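Putative oxidoreductase (Bacteroides fragilis NCTC 9343, PDB 3FHL) probably acts as a nucleotide-dependent oxidoreductase of the Gfo/Idh/MocA family, pairing an NAD-binding Rossmann domain with a C-terminal alpha/beta domain. Local coordinates at residues H21-S26 with E46-A51; L119-N124 with T326-I331; S141-L146 with F244-T249. All blocks are in the same frame, centred on the assembly; numbering follows the deposited sequence. Where two conformers were deposited one is given.

Interactions 1 and 2 both involve the Rossmann part of the chain: interaction 1 packs the loop leading to strand 52-54 against helix 15-27, and interaction 2 joins strand 119-122, at the border of the parallel sheet, to the start of helix 328-347. They touch through His-21 and Tyr-122, although their centres lie about 23 Å apart. Interaction 3 belongs to the C-terminal domain, with its centre about 41 Å from that of interaction 1, and is partly buried beside the second subunit. The chemistry differs accordingly. Interaction 1 is buried van der Waals packing round a tyrosine, interaction 2 combines buried backbone bonds, a hydroxyl pair and a water, and interaction 3 mixes strand pairing with leucine packing.

Interaction 1 of 3, residues H21-S26 with E46-A51; sequences HAPFIS and ERYPQA
The helical backbone of 21-26 and the irregular chain of 46-51, which folds into a type I beta turn from Tyr-48 to Ala-51, stay well apart, with Ser-26 CA and Tyr-48 CA 7.9 Å from each other. Side chains fill the gap. Tyr-48 does most of the touching: with CG anti to the carbonyl carbon (chi1 -51°) the ring is carried across to the helix, hydroxyl end first. Its OH comes 3.2 Å from Pro-23 N, which has no hydrogen to give, making this a packing contact. Ala-22 CB meets the same end of the ring, 3.6 Å from Tyr-48 CZ, while Ser-26 CB approaches Tyr-48 CE1 at 3.7 Å. The helix is 15-27, the first of the Rossmann fold, and it follows strand 6-10; the loop precedes strand 52-54 at the border of the parallel sheet. Leu-33 of strand 31-37 touches both Ala-22 and Tyr-48, so the packing continues onto the sheet. Arg-47 runs out beside the tyrosine, bends at chi3 (133°), and lays one guanidinium face over Tyr-48 OH. From there its NH2 reaches Pro-23 CB at 3.6 Å, the two side chains crossing at about a right angle.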
loop_
_atom_site.group_PDB
_atom_site.type_symbol
_atom_site.label_atom_id
_atom_site.label_comp_id
_atom_site.label_asym_id
_atom_site.label_seq_id
_atom_site.Cartn_x
_atom_site.Cartn_y
_atom_site.Cartn_z
ATOM N N HIS C 21 -27.919 -10.036 -14.199
ATOM C CA HIS C 21 -29.276 -9.500 -14.209
ATOM C C HIS C 21 -30.377 -10.549 -14.281
ATOM O O HIS C 21 -31.134 -10.703 -13.329
ATOM C CB HIS C 21 -29.416 -8.469 -15.321
ATOM C CG HIS C 21 -28.442 -7.349 -15.196
ATOM N ND1 HIS C 21 -28.414 -6.513 -14.100
ATOM C CD2 HIS C 21 -27.437 -6.950 -16.003
ATOM C CE1 HIS C 21 -27.444 -5.629 -14.252
ATOM N NE2 HIS C 21 -26.834 -5.876 -15.397
ATOM N N ALA C 22 -30.455 -11.265 -15.398
ATOM C CA ALA C 22 -31.454 -12.344 -15.555
ATOM C C ALA C 22 -31.557 -13.372 -14.411
ATOM O O ALA C 22 -32.672 -13.695 -14.011
ATOM C CB ALA C 22 -31.319 -13.028 -16.914
ATOM N N PRO C 23 -30.418 -13.879 -13.866
ATOM C CA PRO C 23 -30.560 -14.803 -12.736
ATOM C C PRO C 23 -31.272 -14.237 -11.501
ATOM O O PRO C 23 -31.914 -14.999 -10.782
ATOM C CB PRO C 23 -29.101 -15.147 -12.391
ATOM C CG PRO C 23 -28.401 -14.989 -13.651
ATOM C CD PRO C 23 -28.993 -13.752 -14.235
ATOM N N PHE C 24 -31.166 -12.925 -11.277
ATOM C CA PHE C 24 -31.769 -12.265 -10.111
ATOM C C PHE C 24 -33.168 -11.682 -10.350
ATOM O O PHE C 24 -34.045 -11.814 -9.497
ATOM C CB PHE C 24 -30.815 -11.211 -9.541
ATOM C CG PHE C 24 -29.540 -11.804 -9.027
ATOM C CD1 PHE C 24 -29.525 -12.494 -7.815
ATOM C CD2 PHE C 24 -28.377 -11.756 -9.790
ATOM C CE1 PHE C 24 -28.350 -13.073 -7.335
ATOM C CE2 PHE C 24 -27.195 -12.340 -9.325
ATOM C CZ PHE C 24 -27.187 -13.009 -8.098
ATOM N N ILE C 25 -33.374 -11.050 -11.500
ATOM C CA ILE C 25 -34.715 -10.609 -11.899
ATOM C C ILE C 25 -35.666 -11.821 -11.896
ATOM O O ILE C 25 -36.792 -11.721 -11.411
ATOM C CB ILE C 25 -34.718 -9.885 -13.280
ATOM C CG1 ILE C 25 -33.800 -8.657 -13.256
ATOM C CG2 ILE C 25 -36.153 -9.459 -13.670
ATOM C CD1 ILE C 25 -33.300 -8.246 -14.603
ATOM N N SER C 26 -35.174 -12.960 -12.390
ATOM C CA SER C 26 -35.915 -14.221 -12.428
ATOM C C SER C 26 -36.243 -14.798 -11.046
ATOM O O SER C 26 -37.405 -15.113 -10.770
ATOM C CB SER C 26 -35.145 -15.258 -13.241
ATOM O OG SER C 26 -35.939 -16.394 -13.514
ATOM N N GLU C 46 -33.798 -21.420 -23.263
ATOM C CA GLU C 46 -33.391 -22.604 -22.503
ATOM C C GLU C 46 -33.594 -22.429 -20.993
ATOM O O GLU C 46 -34.103 -23.328 -20.328
ATOM C CB GLU C 46 -31.926 -22.958 -22.816
ATOM C CG GLU C 46 -31.485 -24.381 -22.408
ATOM C CD GLU C 46 -31.731 -25.446 -23.485
ATOM O OE1 GLU C 46 -32.023 -25.098 -24.652
ATOM O OE2 GLU C 46 -31.618 -26.649 -23.156
ATOM N N ARG C 47 -33.221 -21.268 -20.459
ATOM C CA ARG C 47 -33.284 -21.058 -19.014
ATOM C C ARG C 47 -34.450 -20.181 -18.560
ATOM O O ARG C 47 -34.900 -20.269 -17.416
ATOM C CB ARG C 47 -31.962 -20.496 -18.491
ATOM C CG ARG C 47 -31.695 -20.888 -17.058
ATOM C CD ARG C 47 -30.475 -20.195 -16.530
ATOM N NE ARG C 47 -30.734 -19.631 -15.210
ATOM C CZ ARG C 47 -29.825 -18.998 -14.480
ATOM N NH1 ARG C 47 -28.586 -18.855 -14.939
ATOM N NH2 ARG C 47 -30.153 -18.505 -13.293
ATOM N N TYR C 48 -34.942 -19.333 -19.452
ATOM C CA TYR C 48 -36.048 -18.447 -19.109
ATOM C C TYR C 48 -37.176 -18.614 -20.119
ATOM O O TYR C 48 -37.460 -17.687 -20.874
ATOM C CB TYR C 48 -35.560 -16.992 -19.064
ATOM C CG TYR C 48 -34.330 -16.809 -18.213
ATOM C CD1 TYR C 48 -34.410 -16.911 -16.820
ATOM C CD2 TYR C 48 -33.080 -16.562 -18.791
ATOM C CE1 TYR C 48 -33.280 -16.756 -16.021
ATOM C CE2 TYR C 48 -31.934 -16.414 -17.992
ATOM C CZ TYR C 48 -32.054 -16.513 -16.607
ATOM O OH TYR C 48 -30.958 -16.362 -15.793
ATOM N N PRO C 49 -37.846 -19.791 -20.122
ATOM C CA PRO C 49 -38.792 -20.059 -21.211
ATOM C C PRO C 49 -40.107 -19.265 -21.116
ATOM O O PRO C 49 -40.886 -19.272 -22.065
ATOM C CB PRO C 49 -39.063 -21.562 -21.072
ATOM C CG PRO C 49 -38.881 -21.845 -19.628
ATOM C CD PRO C 49 -37.817 -20.896 -19.139
ATOM N N GLN C 50 -40.321 -18.585 -19.989
ATOM C CA GLN C 50 -41.537 -17.804 -19.743
ATOM C C GLN C 50 -41.345 -16.327 -20.079
ATOM O O GLN C 50 -42.298 -15.542 -20.041
ATOM C CB GLN C 50 -41.983 -17.945 -18.283
ATOM C CG GLN C 50 -42.671 -19.261 -17.940
ATOM C CD GLN C 50 -42.976 -19.387 -16.457
ATOM O OE1 GLN C 50 -42.078 -19.612 -15.643
ATOM N NE2 GLN C 50 -44.249 -19.250 -16.099
ATOM N N ALA C 51 -40.104 -15.944 -20.389
ATOM C CA ALA C 51 -39.795 -14.592 -20.839
ATOM C C ALA C 51 -40.181 -14.466 -22.305
ATOM O O ALA C 51 -40.227 -15.467 -23.027
ATOM C CB ALA C 51 -38.309 -14.286 -20.663
#

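Interaction 2 of 3, residues L119-N124 with T326-I331; sequences LSVYQN and THAQDI
Val-121 and Ile-331 cross at about a right angle, with Val-121 CG2 3.9 Å from Ile-331 CG2. The same valine methyl also packs on Ala-328 CB, which Leu-119 CG approaches from farther back along the strand. Gln-123 runs obliquely past Ile-331, extended beyond CG, and brings its OE1 to 3.3 Å from Ile-331 CD1. Its NE2 turns to a water, 2.9 Å away, that in turn donates to Val-121 O and His-327 O; the water thereby links the amide to both backbones. Asp-330 meets Gln-123 NE2 through its CB, and its OD2 forms a salt bridge with Arg-126. On the other flank two hydroxyls meet: Ser-120 OG, anti to the backbone N (chi1 174°), donates to Thr-326 OG1 at 2.7 Å. Between these groups the backbones are bridged at Ser-120 and His-327. Val-121 N gives a bond of 3.0 Å to Thr-326 O, and Ala-328 N gives one of 3.2 Å to Leu-119 O. Strand 119-122 borders the parallel Rossmann sheet on this side, and the bridge joins that border to the start of helix 328-347, a junction between the NAD-binding fold and the C-terminal alpha/beta part of a Gfo/Idh/MocA protein.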
loop_
_atom_site.group_PDB
_atom_site.type_symbol
_atom_site.label_atom_id
_atom_site.label_comp_id
_atom_site.label_asym_id
_atom_site.label_seq_id
_atom_site.Cartn_x
_atom_site.Cartn_y
_atom_site.Cartn_z
ATOM N N LEU C 119 -33.789 6.458 -11.644
ATOM C CA LEU C 119 -32.610 6.224 -12.488
ATOM C C LEU C 119 -31.459 5.703 -11.625
ATOM O O LEU C 119 -30.893 6.442 -10.818
ATOM C CB LEU C 119 -32.187 7.486 -13.237
ATOM C CG LEU C 119 -30.982 7.390 -14.183
ATOM C CD1 LEU C 119 -31.206 6.358 -15.284
ATOM C CD2 LEU C 119 -30.682 8.762 -14.766
ATOM N N SER C 120 -31.149 4.422 -11.814
ATOM C CA SER C 120 -30.134 3.702 -11.049
ATOM C C SER C 120 -28.946 3.332 -11.932
ATOM O O SER C 120 -29.116 3.059 -13.124
ATOM C CB SER C 120 -30.751 2.426 -10.451
ATOM O OG SER C 120 -29.788 1.595 -9.808
ATOM N N VAL C 121 -27.741 3.339 -11.349
ATOM C CA VAL C 121 -26.580 2.755 -12.012
ATOM C C VAL C 121 -26.138 1.501 -11.261
ATOM O O VAL C 121 -25.982 1.527 -10.041
ATOM C CB VAL C 121 -25.429 3.773 -12.228
ATOM C CG1 VAL C 121 -24.164 3.077 -12.750
ATOM C CG2 VAL C 121 -25.851 4.822 -13.249
ATOM N N TYR C 122 -25.981 0.405 -11.999
ATOM C CA TYR C 122 -25.606 -0.897 -11.438
ATOM C C TYR C 122 -24.171 -0.899 -10.900
ATOM O O TYR C 122 -23.209 -0.867 -11.669
ATOM C CB TYR C 122 -25.756 -1.985 -12.498
ATOM C CG TYR C 122 -25.606 -3.393 -11.966
ATOM C CD1 TYR C 122 -26.488 -3.897 -11.008
ATOM C CD2 TYR C 122 -24.603 -4.229 -12.441
ATOM C CE1 TYR C 122 -26.371 -5.192 -10.525
ATOM C CE2 TYR C 122 -24.475 -5.518 -11.969
ATOM C CZ TYR C 122 -25.364 -5.997 -11.017
ATOM O OH TYR C 122 -25.228 -7.274 -10.543
ATOM N N GLN C 123 -24.040 -0.937 -9.580
ATOM C CA GLN C 123 -22.736 -1.058 -8.923
ATOM C C GLN C 123 -22.819 -2.203 -7.927
ATOM O O GLN C 123 -23.116 -2.005 -6.748
ATOM C CB GLN C 123 -22.339 0.265 -8.240
ATOM C CG GLN C 123 -22.334 1.479 -9.187
ATOM C CD GLN C 123 -21.489 2.628 -8.687
ATOM O OE1 GLN C 123 -20.266 2.535 -8.648
ATOM N NE2 GLN C 123 -22.135 3.733 -8.323
ATOM N N ASN C 124 -22.551 -3.417 -8.403
ATOM C CA ASN C 124 -22.831 -4.613 -7.622
ATOM C C ASN C 124 -21.856 -4.976 -6.511
ATOM O O ASN C 124 -22.197 -5.775 -5.631
ATOM C CB ASN C 124 -23.012 -5.824 -8.533
ATOM C CG ASN C 124 -21.802 -6.113 -9.399
ATOM O OD1 ASN C 124 -20.840 -5.358 -9.458
ATOM N ND2 ASN C 124 -21.865 -7.216 -10.101
ATOM N N THR C 326 -28.518 3.090 -5.061
ATOM C CA THR C 326 -27.674 3.176 -6.240
ATOM C C THR C 326 -28.095 4.280 -7.213
ATOM O O THR C 326 -28.176 4.060 -8.422
ATOM C CB THR C 326 -27.665 1.834 -6.997
ATOM O OG1 THR C 326 -29.016 1.444 -7.265
ATOM C CG2 THR C 326 -26.967 0.723 -6.154
ATOM N N HIS C 327 -28.337 5.470 -6.687
ATOM C CA HIS C 327 -28.604 6.632 -7.533
ATOM C C HIS C 327 -27.522 6.806 -8.592
ATOM O O HIS C 327 -26.341 6.587 -8.322
ATOM C CB HIS C 327 -28.648 7.910 -6.702
ATOM C CG HIS C 327 -29.884 8.060 -5.873
ATOM N ND1 HIS C 327 -29.899 7.833 -4.515
ATOM C CD2 HIS C 327 -31.139 8.442 -6.206
ATOM C CE1 HIS C 327 -31.115 8.055 -4.048
ATOM N NE2 HIS C 327 -31.886 8.427 -5.054
ATOM N N ALA C 328 -27.932 7.206 -9.791
ATOM C CA ALA C 328 -26.998 7.503 -10.877
ATOM C C ALA C 328 -25.957 8.563 -10.515
ATOM O O ALA C 328 -24.833 8.524 -11.035
ATOM C CB ALA C 328 -27.755 7.916 -12.126
ATOM N N GLN C 329 -26.316 9.484 -9.613
ATOM C CA GLN C 329 -25.383 10.526 -9.147
ATOM C C GLN C 329 -24.138 9.901 -8.492
ATOM O O GLN C 329 -23.047 10.460 -8.582
ATOM C CB GLN C 329 -26.073 11.486 -8.177
ATOM C CG GLN C 329 -25.234 12.670 -7.704
ATOM C CD GLN C 329 -24.861 13.613 -8.823
ATOM O OE1 GLN C 329 -25.712 14.017 -9.618
ATOM N NE2 GLN C 329 -23.580 13.986 -8.887
ATOM N N ASP C 330 -24.308 8.735 -7.864
ATOM C CA ASP C 330 -23.186 8.003 -7.261
ATOM C C ASP C 330 -22.055 7.726 -8.256
ATOM O O ASP C 330 -20.896 7.905 -7.907
ATOM C CB ASP C 330 -23.644 6.698 -6.599
ATOM C CG ASP C 330 -24.392 6.924 -5.293
ATOM O OD1 ASP C 330 -24.473 8.077 -4.810
ATOM O OD2 ASP C 330 -24.900 5.932 -4.734
ATOM N N ILE C 331 -22.384 7.323 -9.483
ATOM C CA ILE C 331 -21.346 7.060 -10.485
ATOM C C ILE C 331 -20.721 8.350 -11.034
ATOM O O ILE C 331 -19.564 8.342 -11.427
ATOM C CB ILE C 331 -21.793 6.082 -11.612
ATOM C CG1 ILE C 331 -20.594 5.377 -12.259
ATOM C CG2 ILE C 331 -22.567 6.780 -12.696
ATOM C CD1 ILE C 331 -19.777 4.495 -11.320
HETATM O O HOH W 1 -24.986 4.121 -8.451
#

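Interaction 3 of 3, residues S141-L146 with F244-T249; sequences SLLGRL and FALHGT
Thr-249 N donates to Arg-145 O at 2.9 Å, the shorter of two hydrogen bonds that tie the loop entering strand 146-154 to the end of strand 244-248. The return bond uses a side chain: Arg-145 N points to Thr-249 OG1 at 3.0 Å with an N-H...O angle of 153°. That hydroxyl lies between the backbone N and the carbonyl carbon of its own residue (chi1 54°), a rotation that leaves the methyl CG2 to meet the arginine. Thr-249 CG2 packs over one face of the Arg-145 guanidinium, offset toward the rim, 3.5 Å from NH2, and the two side chains cross at about a right angle. The NH2 group finds its polar partner in Leu-204 O of the second subunit, so the threonine methyl lies against a group engaged at the dimer interface.

The backbones come closest at Gly-248. Its CA is 4.0 Å from Leu-146 CA, and two carbonyl oxygens lie close to it: a CA-H...O contact runs from Gly-248 CA to Leu-143 O, 3.4 Å, and Arg-145 O is 3.1 Å from Gly-248 CA. Two residues back along the strand, Leu-246 receives two leucines. Leu-143 CD1 reaches Leu-246 CB at 3.7 Å, crossing at about a right angle, whereas Leu-146 bends back so that its CD1 meets Leu-246 CD2 at 3.8 Å. Val-134 of helix 129-139 also packs on Leu-246. The loop leaves that helix through a Schellman motif at Ser-141 and a type I beta turn to Gly-144, then runs into strand 146-154, the antiparallel neighbour of strand 244-248, with Leu-146 and Gly-248 a non-hydrogen-bonded pair in the large mixed sheet of the C-terminal alpha/beta domain.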
loop_
_atom_site.group_PDB
_atom_site.type_symbol
_atom_site.label_atom_id
_atom_site.label_comp_id
_atom_site.label_asym_id
_atom_site.label_seq_id
_atom_site.Cartn_x
_atom_site.Cartn_y
_atom_site.Cartn_z
ATOM N N SER C 141 -18.695 -1.722 15.606
ATOM C CA SER C 141 -17.536 -1.054 16.243
ATOM C C SER C 141 -16.475 -2.012 16.791
ATOM O O SER C 141 -15.873 -1.753 17.828
ATOM C CB SER C 141 -17.985 -0.076 17.337
ATOM O OG SER C 141 -18.850 0.910 16.808
ATOM N N LEU C 142 -16.247 -3.114 16.081
ATOM C CA LEU C 142 -15.374 -4.185 16.562
ATOM C C LEU C 142 -13.897 -3.783 16.646
ATOM O O LEU C 142 -13.156 -4.356 17.443
ATOM C CB LEU C 142 -15.510 -5.435 15.688
ATOM C CG LEU C 142 -16.819 -6.229 15.686
ATOM C CD1 LEU C 142 -16.637 -7.433 14.807
ATOM C CD2 LEU C 142 -17.222 -6.671 17.081
ATOM N N LEU C 143 -13.499 -2.801 15.832
ATOM C CA LEU C 143 -12.106 -2.305 15.786
ATOM C C LEU C 143 -11.892 -1.126 16.714
ATOM O O LEU C 143 -10.784 -0.605 16.802
ATOM C CB LEU C 143 -11.708 -1.914 14.351
ATOM C CG LEU C 143 -11.947 -2.979 13.279
ATOM C CD1 LEU C 143 -11.476 -2.515 11.903
ATOM C CD2 LEU C 143 -11.253 -4.286 13.665
ATOM N N GLY C 144 -12.949 -0.712 17.419
ATOM C CA GLY C 144 -12.910 0.520 18.200
ATOM C C GLY C 144 -13.172 1.666 17.247
ATOM O O GLY C 144 -14.039 1.566 16.389
ATOM N N ARG C 145 -12.429 2.759 17.391
ATOM C CA ARG C 145 -12.507 3.868 16.431
ATOM C C ARG C 145 -11.620 3.533 15.226
ATOM O O ARG C 145 -10.432 3.276 15.403
ATOM C CB ARG C 145 -12.040 5.157 17.096
ATOM C CG ARG C 145 -11.819 6.315 16.141
ATOM C CD ARG C 145 -11.534 7.610 16.868
ATOM N NE ARG C 145 -10.429 7.542 17.828
ATOM C CZ ARG C 145 -9.156 7.803 17.536
ATOM N NH1 ARG C 145 -8.802 8.113 16.295
ATOM N NH2 ARG C 145 -8.229 7.737 18.483
ATOM N N LEU C 146 -12.187 3.524 14.019
ATOM C CA LEU C 146 -11.406 3.226 12.809
ATOM C C LEU C 146 -10.445 4.365 12.494
ATOM O O LEU C 146 -10.821 5.552 12.556
ATOM C CB LEU C 146 -12.309 2.975 11.599
ATOM C CG LEU C 146 -11.634 2.481 10.304
ATOM C CD1 LEU C 146 -11.290 1.019 10.407
ATOM C CD2 LEU C 146 -12.532 2.742 9.110
ATOM N N PHE C 244 -8.841 -6.281 1.879
ATOM C CA PHE C 244 -9.081 -5.217 2.847
ATOM C C PHE C 244 -8.111 -5.327 3.998
ATOM O O PHE C 244 -7.810 -6.428 4.474
ATOM C CB PHE C 244 -10.504 -5.275 3.416
ATOM C CG PHE C 244 -11.573 -4.784 2.465
ATOM C CD1 PHE C 244 -12.441 -5.689 1.854
ATOM C CD2 PHE C 244 -11.719 -3.423 2.184
ATOM C CE1 PHE C 244 -13.443 -5.236 0.960
ATOM C CE2 PHE C 244 -12.704 -2.976 1.302
ATOM C CZ PHE C 244 -13.566 -3.876 0.691
ATOM N N ALA C 245 -7.628 -4.180 4.460
ATOM C CA ALA C 245 -6.947 -4.127 5.745
ATOM C C ALA C 245 -7.473 -2.892 6.429
ATOM O O ALA C 245 -7.318 -1.792 5.920
ATOM C CB ALA C 245 -5.424 -4.046 5.579
ATOM N N LEU C 246 -8.126 -3.093 7.563
ATOM C CA LEU C 246 -8.664 -1.983 8.334
ATOM C C LEU C 246 -7.998 -1.986 9.685
ATOM O O LEU C 246 -7.737 -3.045 10.229
ATOM C CB LEU C 246 -10.184 -2.124 8.494
ATOM C CG LEU C 246 -11.044 -1.650 7.313
ATOM C CD1 LEU C 246 -10.995 -2.610 6.163
ATOM C CD2 LEU C 246 -12.483 -1.502 7.778
ATOM N N HIS C 247 -7.735 -0.797 10.220
ATOM C CA HIS C 247 -7.063 -0.687 11.505
ATOM C C HIS C 247 -7.838 0.290 12.346
ATOM O O HIS C 247 -8.227 1.344 11.865
ATOM C CB HIS C 247 -5.597 -0.205 11.327
ATOM C CG HIS C 247 -4.734 -1.169 10.561
ATOM N ND1 HIS C 247 -4.439 -2.431 11.025
ATOM C CD2 HIS C 247 -4.129 -1.061 9.355
ATOM C CE1 HIS C 247 -3.700 -3.066 10.133
ATOM N NE2 HIS C 247 -3.489 -2.253 9.112
ATOM N N GLY C 248 -8.059 -0.068 13.606
ATOM C CA GLY C 248 -8.690 0.840 14.551
ATOM C C GLY C 248 -7.919 0.894 15.847
ATOM O O GLY C 248 -6.872 0.236 15.988
ATOM N N THR C 249 -8.435 1.668 16.796
ATOM C CA THR C 249 -7.810 1.811 18.124
ATOM C C THR C 249 -7.712 0.494 18.892
ATOM O O THR C 249 -6.763 0.282 19.643
ATOM C CB THR C 249 -8.540 2.871 19.005
ATOM O OG1 THR C 249 -9.948 2.561 19.087
ATOM C CG2 THR C 249 -8.366 4.261 18.400
#